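Local coordinates for Serine/threonine protein kinase (Mycobacterium tuberculosis, PDB 4ESQ) that probably phosphorylates serine and threonine residues of proteins as a membrane receptor kinase, of which this chain is the extracellular sensor domain, at residues M24-M38 against I70-H84. Residues are numbered along the deposited sequence; the frame is centred on the assembly and turned at random.
Sequences MGSSSMQPGKPITSM and INGLISSEPGDNYEH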
loop_
_atom_site.group_PDB
_atom_site.type_symbol
_atom_site.label_atom_id
_atom_site.label_comp_id
_atom_site.label_asym_id
_atom_site.label_seq_id
_atom_site.Cartn_x
_atom_site.Cartn_y
_atom_site.Cartn_z
ATOM N N MET A 24 9.325 -9.194 -6.619
ATOM C CA MET A 24 8.143 -9.840 -7.185
ATOM C C MET A 24 8.447 -11.114 -7.978
ATOM O O MET A 24 7.535 -11.871 -8.308
ATOM C CB MET A 24 7.346 -8.864 -8.067
ATOM C CG MET A 24 6.707 -7.689 -7.316
ATOM S SD MET A 24 5.810 -8.149 -5.811
ATOM C CE MET A 24 4.423 -9.035 -6.508
ATOM N N GLY A 25 9.718 -11.351 -8.289
ATOM C CA GLY A 25 10.063 -12.514 -9.084
ATOM C C GLY A 25 9.828 -12.287 -10.565
ATOM O O GLY A 25 9.434 -13.200 -11.294
ATOM N N SER A 26 10.076 -11.062 -11.012
ATOM C CA SER A 26 9.884 -10.686 -12.409
ATOM C C SER A 26 11.165 -10.094 -12.982
ATOM O O SER A 26 12.100 -9.796 -12.246
ATOM C CB SER A 26 8.748 -9.657 -12.512
ATOM O OG SER A 26 8.490 -9.291 -13.855
ATOM N N SER A 27 11.202 -9.921 -14.300
ATOM C CA SER A 27 12.297 -9.222 -14.964
ATOM C C SER A 27 11.754 -8.178 -15.932
ATOM O O SER A 27 12.510 -7.616 -16.724
ATOM C CB SER A 27 13.170 -10.208 -15.759
ATOM O OG SER A 27 13.929 -11.048 -14.905
ATOM N N SER A 28 10.448 -7.925 -15.888
ATOM C CA SER A 28 9.831 -7.078 -16.905
ATOM C C SER A 28 8.773 -6.097 -16.395
ATOM O O SER A 28 8.069 -5.488 -17.194
ATOM C CB SER A 28 9.234 -7.950 -18.012
ATOM O OG SER A 28 8.299 -8.869 -17.478
ATOM N N MET A 29 8.662 -5.928 -15.081
ATOM C CA MET A 29 7.684 -4.973 -14.563
ATOM C C MET A 29 8.146 -3.562 -14.895
ATOM O O MET A 29 9.335 -3.259 -14.825
ATOM C CB MET A 29 7.478 -5.142 -13.056
ATOM C CG MET A 29 6.841 -6.456 -12.667
ATOM S SD MET A 29 6.758 -6.726 -10.883
ATOM C CE MET A 29 5.390 -5.639 -10.463
ATOM N N GLN A 30 7.202 -2.710 -15.278
ATOM C CA GLN A 30 7.518 -1.326 -15.596
ATOM C C GLN A 30 6.611 -0.388 -14.821
ATOM O O GLN A 30 5.411 -0.644 -14.701
ATOM C CB GLN A 30 7.356 -1.070 -17.095
ATOM C CG GLN A 30 8.529 -1.554 -17.934
ATOM C CD GLN A 30 9.660 -0.544 -17.984
ATOM O OE1 GLN A 30 9.702 0.313 -18.870
ATOM N NE2 GLN A 30 10.585 -0.635 -17.034
ATOM N N PRO A 31 7.182 0.706 -14.296
ATOM C CA PRO A 31 6.412 1.718 -13.575
ATOM C C PRO A 31 5.626 2.607 -14.526
ATOM O O PRO A 31 6.037 2.798 -15.676
ATOM C CB PRO A 31 7.496 2.546 -12.876
ATOM C CG PRO A 31 8.702 2.401 -13.748
ATOM C CD PRO A 31 8.626 1.012 -14.320
ATOM N N GLY A 32 4.513 3.149 -14.041
ATOM C CA GLY A 32 3.769 4.158 -14.768
ATOM C C GLY A 32 4.234 5.554 -14.397
ATOM O O GLY A 32 5.347 5.751 -13.889
ATOM N N LYS A 33 3.387 6.542 -14.651
ATOM C CA LYS A 33 3.743 7.919 -14.317
ATOM C C LYS A 33 3.723 8.141 -12.807
ATOM O O LYS A 33 2.982 7.473 -12.087
ATOM C CB LYS A 33 2.795 8.896 -15.018
ATOM C CG LYS A 33 3.003 8.966 -16.524
ATOM C CD LYS A 33 1.965 9.849 -17.213
ATOM C CE LYS A 33 0.597 9.193 -17.218
ATOM N NZ LYS A 33 -0.375 9.907 -18.103
ATOM N N PRO A 34 4.543 9.077 -12.318
ATOM C CA PRO A 34 4.522 9.342 -10.878
ATOM C C PRO A 34 3.121 9.688 -10.400
ATOM O O PRO A 34 2.390 10.419 -11.062
ATOM C CB PRO A 34 5.445 10.550 -10.727
ATOM C CG PRO A 34 6.398 10.431 -11.877
ATOM C CD PRO A 34 5.598 9.840 -13.010
ATOM N N ILE A 35 2.759 9.141 -9.249
ATOM C CA ILE A 35 1.519 9.491 -8.581
ATOM C C ILE A 35 1.838 10.489 -7.486
ATOM O O ILE A 35 2.685 10.229 -6.635
ATOM C CB ILE A 35 0.873 8.252 -7.952
ATOM C CG1 ILE A 35 0.606 7.202 -9.034
ATOM C CG2 ILE A 35 -0.414 8.638 -7.201
ATOM C CD1 ILE A 35 0.231 5.823 -8.495
ATOM N N THR A 36 1.160 11.635 -7.505
ATOM C CA THR A 36 1.499 12.728 -6.599
ATOM C C THR A 36 0.296 13.295 -5.840
ATOM O O THR A 36 0.388 14.346 -5.209
ATOM C CB THR A 36 2.234 13.868 -7.338
ATOM O OG1 THR A 36 1.316 14.566 -8.184
ATOM C CG2 THR A 36 3.363 13.298 -8.191
ATOM N N SER A 37 -0.831 12.593 -5.903
ATOM C CA SER A 37 -2.009 12.976 -5.133
ATOM C C SER A 37 -2.755 11.728 -4.689
ATOM O O SER A 37 -2.542 10.646 -5.244
ATOM C CB SER A 37 -2.933 13.861 -5.973
ATOM O OG SER A 37 -3.186 13.259 -7.229
ATOM N N MET A 38 -3.614 11.876 -3.684
ATOM C CA MET A 38 -4.429 10.763 -3.217
ATOM C C MET A 38 -5.485 10.439 -4.263
ATOM O O MET A 38 -5.872 11.292 -5.058
ATOM C CB MET A 38 -5.105 11.083 -1.885
ATOM C CG MET A 38 -4.143 11.300 -0.724
ATOM S SD MET A 38 -3.248 9.794 -0.300
ATOM C CE MET A 38 -2.088 10.488 0.899
ATOM N N ILE A 70 2.241 13.140 -0.992
ATOM C CA ILE A 70 2.284 11.707 -1.294
ATOM C C ILE A 70 3.037 11.494 -2.604
ATOM O O ILE A 70 2.888 12.269 -3.557
ATOM C CB ILE A 70 0.844 11.096 -1.350
ATOM C CG1 ILE A 70 0.853 9.618 -1.781
ATOM C CG2 ILE A 70 -0.063 11.925 -2.255
ATOM C CD1 ILE A 70 0.749 9.387 -3.303
ATOM N N ASN A 71 3.868 10.457 -2.647
ATOM C CA ASN A 71 4.522 10.075 -3.890
ATOM C C ASN A 71 4.438 8.572 -4.077
ATOM O O ASN A 71 4.781 7.806 -3.172
ATOM C CB ASN A 71 5.983 10.542 -3.918
ATOM C CG ASN A 71 6.573 10.564 -5.328
ATOM O OD1 ASN A 71 7.176 9.591 -5.781
ATOM N ND2 ASN A 71 6.410 11.691 -6.021
ATOM N N GLY A 72 3.968 8.144 -5.244
ATOM C CA GLY A 72 3.804 6.720 -5.484
ATOM C C GLY A 72 4.059 6.283 -6.912
ATOM O O GLY A 72 4.218 7.110 -7.812
ATOM N N LEU A 73 4.072 4.968 -7.107
ATOM C CA LEU A 73 4.248 4.359 -8.426
ATOM C C LEU A 73 3.483 3.051 -8.513
ATOM O O LEU A 73 3.452 2.268 -7.559
ATOM C CB LEU A 73 5.727 4.060 -8.678
ATOM C CG LEU A 73 6.682 5.189 -9.054
ATOM C CD1 LEU A 73 8.118 4.652 -9.082
ATOM C CD2 LEU A 73 6.295 5.809 -10.409
ATOM N N ILE A 74 2.885 2.799 -9.669
ATOM C CA ILE A 74 2.249 1.516 -9.919
ATOM C C ILE A 74 3.043 0.820 -11.006
ATOM O O ILE A 74 3.327 1.421 -12.039
ATOM C CB ILE A 74 0.793 1.700 -10.349
ATOM C CG1 ILE A 74 -0.035 2.123 -9.132
ATOM C CG2 ILE A 74 0.259 0.410 -10.933
ATOM C CD1 ILE A 74 -1.427 2.586 -9.459
ATOM N N SER A 75 3.425 -0.433 -10.758
ATOM C CA SER A 75 4.227 -1.207 -11.715
ATOM C C SER A 75 3.619 -2.564 -12.028
ATOM O O SER A 75 3.054 -3.212 -11.153
ATOM C CB SER A 75 5.626 -1.441 -11.167
ATOM O OG SER A 75 6.257 -0.212 -10.887
ATOM N N SER A 76 3.773 -3.005 -13.273
ATOM C CA SER A 76 3.317 -4.335 -13.678
ATOM C C SER A 76 3.982 -4.708 -14.998
ATOM O O SER A 76 4.509 -3.840 -15.698
ATOM C CB SER A 76 1.791 -4.360 -13.843
ATOM O OG SER A 76 1.388 -3.499 -14.897
ATOM N N GLU A 77 3.963 -5.994 -15.345
ATOM C CA GLU A 77 4.404 -6.382 -16.678
ATOM C C GLU A 77 3.486 -5.694 -17.685
ATOM O O GLU A 77 2.331 -5.411 -17.381
ATOM C CB GLU A 77 4.356 -7.903 -16.850
ATOM C CG GLU A 77 5.441 -8.666 -16.080
ATOM C CD GLU A 77 5.015 -9.093 -14.684
ATOM O OE1 GLU A 77 3.925 -8.689 -14.239
ATOM O OE2 GLU A 77 5.775 -9.844 -14.031
ATOM N N PRO A 78 3.999 -5.407 -18.889
ATOM C CA PRO A 78 3.140 -4.819 -19.924
ATOM C C PRO A 78 1.991 -5.753 -20.289
ATOM O O PRO A 78 2.127 -6.969 -20.189
ATOM C CB PRO A 78 4.088 -4.672 -21.122
ATOM C CG PRO A 78 5.458 -4.662 -20.528
ATOM C CD PRO A 78 5.381 -5.596 -19.358
ATOM N N GLY A 79 0.870 -5.188 -20.716
ATOM C CA GLY A 79 -0.246 -5.994 -21.174
ATOM C C GLY A 79 -1.364 -6.098 -20.155
ATOM O O GLY A 79 -1.229 -5.626 -19.027
ATOM N N ASP A 80 -2.462 -6.734 -20.553
ATOM C CA ASP A 80 -3.672 -6.768 -19.732
ATOM C C ASP A 80 -3.690 -7.923 -18.739
ATOM O O ASP A 80 -4.495 -7.933 -17.808
ATOM C CB ASP A 80 -4.921 -6.847 -20.618
ATOM C CG ASP A 80 -5.010 -5.703 -21.609
ATOM O OD1 ASP A 80 -5.195 -4.545 -21.173
ATOM O OD2 ASP A 80 -4.905 -5.965 -22.827
ATOM N N ASN A 81 -2.808 -8.893 -18.940
ATOM C CA ASN A 81 -2.771 -10.068 -18.079
ATOM C C ASN A 81 -1.424 -10.237 -17.381
ATOM O O ASN A 81 -0.835 -11.317 -17.400
ATOM C CB ASN A 81 -3.129 -11.321 -18.881
ATOM C CG ASN A 81 -4.544 -11.272 -19.430
ATOM O OD1 ASN A 81 -5.513 -11.156 -18.677
ATOM N ND2 ASN A 81 -4.667 -11.334 -20.748
ATOM N N TYR A 82 -0.947 -9.157 -16.765
ATOM C CA TYR A 82 0.312 -9.164 -16.025
ATOM C C TYR A 82 0.283 -10.167 -14.883
ATOM O O TYR A 82 -0.761 -10.373 -14.257
ATOM C CB TYR A 82 0.589 -7.769 -15.458
ATOM C CG TYR A 82 -0.640 -7.102 -14.875
ATOM C CD1 TYR A 82 -1.042 -7.353 -13.568
ATOM C CD2 TYR A 82 -1.398 -6.223 -15.638
ATOM C CE1 TYR A 82 -2.166 -6.739 -13.039
ATOM C CE2 TYR A 82 -2.516 -5.605 -15.118
ATOM C CZ TYR A 82 -2.896 -5.866 -13.822
ATOM O OH TYR A 82 -4.017 -5.256 -13.312
ATOM N N GLU A 83 1.433 -10.780 -14.603
ATOM C CA GLU A 83 1.544 -11.736 -13.500
ATOM C C GLU A 83 1.707 -11.054 -12.142
ATOM O O GLU A 83 1.391 -11.647 -11.107
ATOM C CB GLU A 83 2.718 -12.697 -13.730
ATOM C CG GLU A 83 2.535 -13.646 -14.916
ATOM C CD GLU A 83 1.522 -14.748 -14.644
ATOM O OE1 GLU A 83 1.420 -15.204 -13.484
ATOM O OE2 GLU A 83 0.823 -15.154 -15.597
ATOM N N HIS A 84 2.199 -9.812 -12.150
ATOM C CA HIS A 84 2.517 -9.103 -10.909
ATOM C C HIS A 84 2.093 -7.640 -11.005
ATOM O O HIS A 84 2.123 -7.047 -12.082
ATOM C CB HIS A 84 4.020 -9.160 -10.639
ATOM C CG HIS A 84 4.581 -10.547 -10.641
ATOM N ND1 HIS A 84 5.266 -11.070 -11.717
ATOM C CD2 HIS A 84 4.552 -11.525 -9.704
ATOM C CE1 HIS A 84 5.647 -12.304 -11.438
ATOM N NE2 HIS A 84 5.220 -12.608 -10.224
HETATM O O HOH W 1 2.486 4.774 -11.843
HETATM O O HOH W 2 1.457 15.210 -2.861
#
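Two torsions bring Ser26 and Glu77 together: the serine OG stands opposite its own backbone N (chi1 -178°), and the glutamate chain bends at chi2 (91°), folding its carboxylate back toward residues 24-29. Ser26 OG then donates to Glu77 OE2 at 2.8 Å, from above the carboxylate plane, while His84 ND1 donates to the same oxygen at 2.7 Å, almost straight (178°); OE2 lies in the imidazole plane and accepts through its syn lone pair. With His84 N donating to OE1, this His-carboxylate hydrogen bond closes the loop 78-83, ties it to residues 26-28 and holds the ring; together the three donors would probably stabilise the carboxylate's negative charge. Ser26 OG also accepts from Ser28 N, closing an ST turn. Met24 O lies over one face of the His84 ring, and Met29 passes at about a right angle to the histidine side chain, its SD 3.7 Å from His84 CB.

Beyond this polar corner the short edge strand 30-31 pairs antiparallel with strand 69-76. Gln30 and Ser76 exchange two backbone hydrogen bonds, and Gly32 N donates to Ile74 O. The register then slips by one residue, water bridging Lys33 O and Ile74 N across the break, before Ile35 and Gly72 resume pairing through Ile35 N to Gly72 O (2.9 Å) and Gly72 N to Ile35 O. Ile35 CD1 rests 3.8 Å from Ile74 CD1, and Met38 CE lies 3.7 Å from Ile70 CB.

Strand 30-31 thus forms one margin of the antiparallel sheet in this Mog1p/PsbP-like domain. Strand 69-76 bonds on its other side to strand 84-92, whose Val86 touches Met24 and Met29, while Met38 leans on helix 59-62.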